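Thymidylate synthase (Enterobacteria phage T4, PDB 1TIS) catalyses the reductive methylation of dUMP to dTMP, using 5,10-methylenetetrahydrofolate as both carbon donor and reductant and releasing dihydrofolate. Local coordinates at residues Q5-D10 with G214-Y219; P43-K48 with F186-Y191; L169-Y174 with A192-I197. One frame throughout, in Å; residues are numbered along the deposited sequence.

In the fold
From the N terminus, helix 3-12 supplies the first half of contact 1, but its partner, 214-219, comes only after 203 intervening residues. Contacts 2 and 3 both fall within that span. The loop segment 43-48 waits for 186-191 to complete contact 2, whereas the strand segment 169-174 meets 192-197 after just 17 residues. Because 169-174 comes between the halves of contact 2 and its partner 192-197 follows 186-191, contacts 2 and 3 cross along the chain, and they share helix 184-202. That helix thus joins an early loop to strand 168-179. Strand 205-219 follows it, pairs with 168-179 in the mixed sheet, and receives the N-terminal helix in contact 1.

Contact 1. Residues Q5-D10 with G214-Y219; sequences QDLIKD and GNTHIY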
# COMPACT_ATOMS: atom_id res chain seq x y z
N GLN A 5 6.27 -8.81 19.53
CA GLN A 5 5.79 -9.85 20.43
C GLN A 5 4.28 -9.93 20.50
O GLN A 5 3.68 -11.02 20.48
CB GLN A 5 6.37 -9.59 21.83
CG GLN A 5 7.80 -10.11 22.09
CD GLN A 5 8.89 -9.76 21.06
OE1 GLN A 5 8.95 -8.68 20.47
NE2 GLN A 5 9.79 -10.71 20.79
N ASP A 6 3.69 -8.73 20.56
CA ASP A 6 2.25 -8.56 20.54
C ASP A 6 1.65 -9.18 19.28
O ASP A 6 0.95 -10.19 19.39
CB ASP A 6 1.84 -7.09 20.54
CG ASP A 6 2.30 -6.23 21.71
OD1 ASP A 6 2.30 -6.69 22.86
OD2 ASP A 6 2.63 -5.07 21.47
N LEU A 7 1.96 -8.68 18.07
CA LEU A 7 1.31 -9.13 16.85
C LEU A 7 1.15 -10.63 16.77
O LEU A 7 0.03 -11.10 16.63
CB LEU A 7 2.06 -8.69 15.58
CG LEU A 7 1.47 -9.08 14.19
CD1 LEU A 7 0.00 -8.63 14.09
CD2 LEU A 7 2.29 -8.45 13.06
N ILE A 8 2.24 -11.34 17.04
CA ILE A 8 2.26 -12.80 16.92
C ILE A 8 1.11 -13.45 17.69
O ILE A 8 0.37 -14.30 17.16
CB ILE A 8 3.62 -13.34 17.45
CG1 ILE A 8 4.78 -12.54 16.87
CG2 ILE A 8 3.75 -14.82 17.04
CD1 ILE A 8 6.11 -12.73 17.62
N LYS A 9 0.90 -12.94 18.91
CA LYS A 9 -0.14 -13.44 19.79
C LYS A 9 -1.51 -13.11 19.21
O LYS A 9 -2.44 -13.92 19.26
CB LYS A 9 -0.05 -12.78 21.16
CG LYS A 9 -0.16 -13.71 22.36
CD LYS A 9 1.21 -14.35 22.64
CE LYS A 9 2.34 -13.31 22.81
NZ LYS A 9 3.51 -13.93 23.39
N ASP A 10 -1.63 -11.92 18.63
CA ASP A 10 -2.90 -11.48 18.13
C ASP A 10 -3.31 -12.15 16.84
O ASP A 10 -4.50 -12.16 16.51
CB ASP A 10 -2.83 -10.01 17.98
CG ASP A 10 -2.46 -9.43 19.34
OD1 ASP A 10 -3.24 -9.55 20.29
OD2 ASP A 10 -1.37 -8.90 19.45
N GLY A 214 -0.64 -7.23 4.48
CA GLY A 214 -1.72 -7.87 3.81
C GLY A 214 -1.94 -9.21 4.49
O GLY A 214 -2.39 -9.29 5.65
N ASN A 215 -1.64 -10.31 3.84
CA ASN A 215 -1.82 -11.56 4.53
C ASN A 215 -0.62 -11.97 5.36
O ASN A 215 0.30 -12.69 4.91
CB ASN A 215 -2.11 -12.61 3.52
CG ASN A 215 -2.76 -13.81 4.15
OD1 ASN A 215 -3.93 -14.09 3.90
ND2 ASN A 215 -2.05 -14.57 4.95
N THR A 216 -0.66 -11.50 6.60
CA THR A 216 0.26 -11.86 7.68
C THR A 216 -0.12 -13.27 8.17
O THR A 216 -1.21 -13.59 8.65
CB THR A 216 0.12 -10.81 8.81
OG1 THR A 216 0.63 -9.58 8.29
CG2 THR A 216 0.88 -11.17 10.06
N HIS A 217 0.82 -14.18 8.01
CA HIS A 217 0.52 -15.54 8.30
C HIS A 217 1.68 -16.23 9.00
O HIS A 217 2.85 -15.84 8.82
CB HIS A 217 0.15 -16.15 6.95
CG HIS A 217 1.17 -16.20 5.80
ND1 HIS A 217 2.46 -16.54 5.74
CD2 HIS A 217 0.79 -15.93 4.51
CE1 HIS A 217 2.86 -16.49 4.49
NE2 HIS A 217 1.84 -16.11 3.77
N ILE A 218 1.35 -17.25 9.78
CA ILE A 218 2.29 -18.10 10.49
C ILE A 218 1.94 -19.48 9.94
O ILE A 218 0.74 -19.80 9.92
CB ILE A 218 2.01 -18.06 11.98
CG1 ILE A 218 2.10 -16.66 12.56
CG2 ILE A 218 3.01 -18.99 12.63
CD1 ILE A 218 1.70 -16.67 14.04
N TYR A 219 2.89 -20.31 9.52
CA TYR A 219 2.55 -21.61 8.90
C TYR A 219 2.24 -22.63 9.97
O TYR A 219 2.84 -22.53 11.05
CB TYR A 219 3.70 -22.18 8.02
CG TYR A 219 3.89 -21.47 6.68
CD1 TYR A 219 2.88 -21.47 5.74
CD2 TYR A 219 5.06 -20.78 6.42
CE1 TYR A 219 3.01 -20.78 4.56
CE2 TYR A 219 5.19 -20.09 5.23
CZ TYR A 219 4.17 -20.09 4.31
OH TYR A 219 4.29 -19.31 3.17
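Leu7 and Ile8 lay the N-terminal helix 3-12 against Thr216 and Ile218, at the end of strand 205-219 where His217, Ile218 and Tyr219 belong, by similarity, to the dUMP site shared between the two subunits. The case illustrates the alternation of a strand: the CB atoms of Thr216 and Ile218 point toward the helix, and the intervening His217 takes no part in the packing. Ile8 and Ile218 lie nearest along the backbones, their CA atoms 8.3 Å apart, so side chains span most of the gap. In Ile218, CG1 lies anti to the carbonyl carbon (chi1 -59°), and chi2, close to trans, extends the chain to CD1. This carries CD1 across to CG2 of Ile8, at 4.1 Å. The two side chains cross at about a right angle, so methyl meets methyl rather than one chain running along the other. The same Ile218 CD1 is also 4.1 Å from the carbonyl O of Ile8. One helix position earlier, Leu7 extends CD2 to CG2 of Thr216, a looser approach at 4.3 Å. Thr216 offers its methyl here, while its OG1 is hydrogen-bonded to Ser32 OG. Just before it, Asn215 is the centre of an inverse gamma turn, closed by Thr216 N to Gly214 O at 3.0 Å. Ile11, on the same helix, also touches both Thr216 and Ile218, and the strand is held between its neighbours by backbone hydrogen bonds from Thr216 to Leu29 of strand 26-30 and from His217 to Val178 of strand 168-179.

Contact 2. Residues P43-K48 with F186-Y191; sequences PAVTTK and FNIASY
Ala44 and Ala189 have CA atoms only 5.2 Å apart, where the irregular segment 43-48 passes the helical segment 186-191. The backbone turns at Pro43 and is more extended through Ala44 and Val45, offering three successive side chains to one side of the helix. At the near point the methyls meet, Ala44 CB to Ala189 CB at 4.0 Å; small residues on both segments allow so short a separation of backbones. Ile188 carries the rest through two branches. Its CG2, anti to the backbone N, meets CG of Pro43 at 4.1 Å, the two side chains passing each other in opposite directions. Its CD1, at the end of an extended chain (chi2 177°), meets CG2 of Val45 at 4.0 Å, this time at a slant. The one isoleucine is therefore shared by the residues flanking Ala44, and Trp36 of strand 33-37 touches both Ile188 and Pro43. Asn187, which precedes Ile188, has its OD1 hydrogen-bonded to Gln175 NE2. The arrangement is apolar packing of a loop on a core helix of the thymidylate synthase fold, a helix that, by similarity, contributes Asn187 to the dUMP pocket.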
# COMPACT_ATOMS: atom_id res chain seq x y z
N PRO A 43 15.73 -1.30 14.99
CA PRO A 43 14.78 -2.32 15.35
C PRO A 43 15.11 -3.75 14.95
O PRO A 43 14.40 -4.62 15.45
CB PRO A 43 13.51 -1.82 14.72
CG PRO A 43 13.99 -1.29 13.39
CD PRO A 43 15.24 -0.53 13.85
N ALA A 44 16.15 -4.12 14.17
CA ALA A 44 16.26 -5.51 13.70
C ALA A 44 16.52 -6.57 14.76
O ALA A 44 17.60 -6.84 15.29
CB ALA A 44 17.36 -5.70 12.68
N VAL A 45 15.35 -7.14 15.02
CA VAL A 45 15.14 -8.18 15.99
C VAL A 45 15.97 -9.40 15.55
O VAL A 45 15.83 -9.90 14.43
CB VAL A 45 13.61 -8.53 16.08
CG1 VAL A 45 13.38 -9.01 17.51
CG2 VAL A 45 12.66 -7.37 15.76
N THR A 46 16.89 -9.80 16.42
CA THR A 46 17.79 -10.93 16.21
C THR A 46 17.11 -12.28 16.50
O THR A 46 15.90 -12.41 16.31
CB THR A 46 19.05 -10.63 17.11
OG1 THR A 46 20.04 -11.58 16.72
CG2 THR A 46 18.77 -10.71 18.62
N THR A 47 17.86 -13.25 17.05
CA THR A 47 17.45 -14.61 17.39
C THR A 47 17.20 -15.35 16.08
O THR A 47 16.36 -15.07 15.21
CB THR A 47 16.21 -14.60 18.32
OG1 THR A 47 16.53 -13.68 19.38
CG2 THR A 47 15.89 -15.97 18.91
N LYS A 48 18.16 -16.30 16.06
CA LYS A 48 18.70 -17.06 14.93
C LYS A 48 19.77 -16.01 14.56
O LYS A 48 19.46 -14.81 14.50
CB LYS A 48 17.75 -17.24 13.69
CG LYS A 48 16.58 -18.23 13.84
CD LYS A 48 15.89 -18.55 12.49
CE LYS A 48 14.85 -19.69 12.53
NZ LYS A 48 13.54 -19.27 13.01
N PHE A 186 13.71 -10.50 8.11
CA PHE A 186 14.59 -10.03 7.03
C PHE A 186 14.03 -8.73 6.43
O PHE A 186 14.79 -7.86 5.98
CB PHE A 186 14.67 -11.15 6.01
CG PHE A 186 15.63 -11.06 4.80
CD1 PHE A 186 15.23 -10.40 3.62
CD2 PHE A 186 16.85 -11.74 4.81
CE1 PHE A 186 16.02 -10.45 2.48
CE2 PHE A 186 17.64 -11.78 3.67
CZ PHE A 186 17.23 -11.14 2.51
N ASN A 187 12.71 -8.50 6.44
CA ASN A 187 12.12 -7.26 5.93
C ASN A 187 12.15 -6.03 6.80
O ASN A 187 12.31 -4.93 6.27
CB ASN A 187 10.72 -7.49 5.56
CG ASN A 187 10.73 -8.19 4.24
OD1 ASN A 187 10.01 -9.18 4.02
ND2 ASN A 187 11.55 -7.70 3.32
N ILE A 188 12.01 -6.16 8.12
CA ILE A 188 12.15 -5.06 9.06
C ILE A 188 13.54 -4.45 8.75
O ILE A 188 13.67 -3.29 8.34
CB ILE A 188 12.08 -5.64 10.55
CG1 ILE A 188 10.76 -6.40 10.92
CG2 ILE A 188 12.11 -4.43 11.49
CD1 ILE A 188 10.64 -7.05 12.33
N ALA A 189 14.59 -5.30 8.82
CA ALA A 189 15.96 -4.87 8.57
C ALA A 189 16.10 -4.22 7.18
O ALA A 189 16.48 -3.04 7.19
CB ALA A 189 16.92 -6.09 8.70
N SER A 190 15.78 -4.81 6.00
CA SER A 190 15.94 -4.18 4.69
C SER A 190 15.44 -2.76 4.59
O SER A 190 16.24 -1.90 4.21
CB SER A 190 15.25 -5.03 3.64
OG SER A 190 16.13 -5.52 2.62
N TYR A 191 14.20 -2.40 4.93
CA TYR A 191 13.85 -0.99 4.83
C TYR A 191 14.45 -0.16 5.96
O TYR A 191 14.68 1.03 5.75
CB TYR A 191 12.35 -0.84 4.82
CG TYR A 191 11.74 -1.31 3.50
CD1 TYR A 191 11.85 -0.56 2.34
CD2 TYR A 191 11.08 -2.51 3.46
CE1 TYR A 191 11.31 -1.03 1.15
CE2 TYR A 191 10.54 -2.98 2.27
CZ TYR A 191 10.66 -2.25 1.11
OH TYR A 191 10.15 -2.79 -0.06

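Contact 3. Residues L169-Y174 with A192-I197; sequences LDLQWY and ATLVHI
Leu169 and Leu171, alternate residues of strand 168-179, direct their side chains at Leu194 and Val195 on helix 184-202. The fit is closest around Val195, which loses more surface to the strand than any other residue of the pair of segments. Its CG2, anti to the backbone N, lies 3.9 Å from CD2 of Leu169 and 3.7 Å from the carbonyl O of Leu169, so one methyl meets both side chain and backbone. Leu169 and Val195 run past each other in opposite directions, bringing Leu169 CD2 to 3.8 Å from the carbonyl O of Val195. Farther along the strand the contact thins to a meeting of branch ends: CD1 of Leu171 reaches CD1 of Leu194 at 4.0 Å, the chains inclined to one another. Beyond this, Trp173 does not touch 192-197 but stacks on Tyr191, about one turn before Leu194 in the same helix. The CB of His196 points away from the strand, and the residue is partly exposed. Its ND1 donates to Ala192 O at 2.8 Å with an N-H...O angle of 162°; the oxygen lies in the ring plane, while the donor stands above the carbonyl plane, on the opposite face from the backbone N of His196. The other face of the strand turns to the second subunit, Gln172 NE2 donating to Gly213 O of that subunit. Strand 168-179, helix 184-202 and strand 205-219 form a beta-alpha-beta crossover between parallel neighbouring strands, and this leucine-valine packing seats its helix on the sheet.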
# COMPACT_ATOMS: atom_id res chain seq x y z
N LEU A 169 13.04 11.36 8.37
CA LEU A 169 12.60 10.72 7.15
C LEU A 169 11.81 9.55 7.63
O LEU A 169 12.21 8.89 8.58
CB LEU A 169 13.77 10.23 6.36
CG LEU A 169 13.51 9.49 5.09
CD1 LEU A 169 12.81 10.39 4.08
CD2 LEU A 169 14.83 8.98 4.59
N ASP A 170 10.69 9.23 7.02
CA ASP A 170 9.93 8.11 7.50
C ASP A 170 9.68 7.21 6.31
O ASP A 170 9.55 7.78 5.21
CB ASP A 170 8.62 8.61 8.09
CG ASP A 170 8.69 9.69 9.18
OD1 ASP A 170 9.59 9.69 10.01
OD2 ASP A 170 7.80 10.54 9.19
N LEU A 171 9.65 5.87 6.42
CA LEU A 171 9.33 5.05 5.27
C LEU A 171 8.21 4.12 5.66
O LEU A 171 8.16 3.68 6.81
CB LEU A 171 10.52 4.18 4.82
CG LEU A 171 10.31 3.34 3.52
CD1 LEU A 171 11.66 3.16 2.89
CD2 LEU A 171 9.69 1.98 3.78
N GLN A 172 7.34 3.72 4.75
CA GLN A 172 6.29 2.75 5.04
C GLN A 172 6.09 1.77 3.87
O GLN A 172 5.77 2.16 2.77
CB GLN A 172 4.97 3.49 5.34
CG GLN A 172 3.81 2.54 5.33
CD GLN A 172 2.55 3.21 5.72
OE1 GLN A 172 1.92 2.72 6.64
NE2 GLN A 172 2.11 4.32 5.15
N TRP A 173 6.20 0.49 4.08
CA TRP A 173 6.04 -0.48 3.02
C TRP A 173 4.70 -1.14 3.12
O TRP A 173 4.05 -1.13 4.19
CB TRP A 173 7.12 -1.61 3.04
CG TRP A 173 7.75 -1.99 4.36
CD1 TRP A 173 8.26 -1.10 5.30
CD2 TRP A 173 7.85 -3.26 4.80
NE1 TRP A 173 8.64 -1.81 6.34
CE2 TRP A 173 8.41 -3.10 6.07
CE3 TRP A 173 7.51 -4.46 4.26
CZ2 TRP A 173 8.66 -4.16 6.89
CZ3 TRP A 173 7.76 -5.54 5.08
CH2 TRP A 173 8.32 -5.39 6.36
N TYR A 174 4.26 -1.65 1.99
CA TYR A 174 3.07 -2.50 2.02
C TYR A 174 3.57 -3.87 1.55
O TYR A 174 4.35 -3.96 0.59
CB TYR A 174 2.02 -1.93 1.12
CG TYR A 174 0.73 -2.70 1.16
CD1 TYR A 174 0.62 -3.93 0.53
CD2 TYR A 174 -0.33 -2.13 1.83
CE1 TYR A 174 -0.57 -4.62 0.57
CE2 TYR A 174 -1.53 -2.80 1.86
CZ TYR A 174 -1.62 -4.03 1.23
OH TYR A 174 -2.82 -4.67 1.24
N ALA A 192 14.73 -0.68 7.18
CA ALA A 192 15.44 0.04 8.25
C ALA A 192 16.77 0.58 7.73
O ALA A 192 17.12 1.75 7.95
CB ALA A 192 15.75 -0.91 9.38
N THR A 193 17.52 -0.28 7.00
CA THR A 193 18.76 0.10 6.36
C THR A 193 18.32 1.06 5.26
O THR A 193 18.88 2.17 5.30
CB THR A 193 19.48 -1.12 5.79
OG1 THR A 193 19.55 -2.08 6.83
CG2 THR A 193 20.92 -0.85 5.38
N LEU A 194 17.34 0.84 4.36
CA LEU A 194 16.94 1.87 3.37
C LEU A 194 16.58 3.24 3.93
O LEU A 194 16.88 4.26 3.28
CB LEU A 194 15.73 1.47 2.52
CG LEU A 194 15.79 1.34 0.97
CD1 LEU A 194 14.55 2.00 0.41
CD2 LEU A 194 17.00 2.02 0.36
N VAL A 195 15.97 3.41 5.11
CA VAL A 195 15.71 4.76 5.59
C VAL A 195 17.03 5.29 6.13
O VAL A 195 17.20 6.49 6.24
CB VAL A 195 14.60 4.72 6.65
CG1 VAL A 195 15.03 3.89 7.79
CG2 VAL A 195 14.30 6.11 7.21
N HIS A 196 18.00 4.45 6.48
CA HIS A 196 19.32 4.96 6.85
C HIS A 196 20.12 5.56 5.69
O HIS A 196 20.61 6.68 5.74
CB HIS A 196 20.15 3.85 7.48
CG HIS A 196 19.87 3.81 8.96
ND1 HIS A 196 18.81 3.29 9.55
CD2 HIS A 196 20.67 4.39 9.91
CE1 HIS A 196 18.94 3.54 10.82
NE2 HIS A 196 20.05 4.20 11.03
N ILE A 197 20.24 4.77 4.62
CA ILE A 197 20.98 5.16 3.45
C ILE A 197 20.29 6.41 2.91
O ILE A 197 20.97 7.45 2.83
CB ILE A 197 20.95 3.94 2.51
CG1 ILE A 197 22.05 3.00 2.91
CG2 ILE A 197 21.18 4.34 1.06
CD1 ILE A 197 21.84 1.71 2.09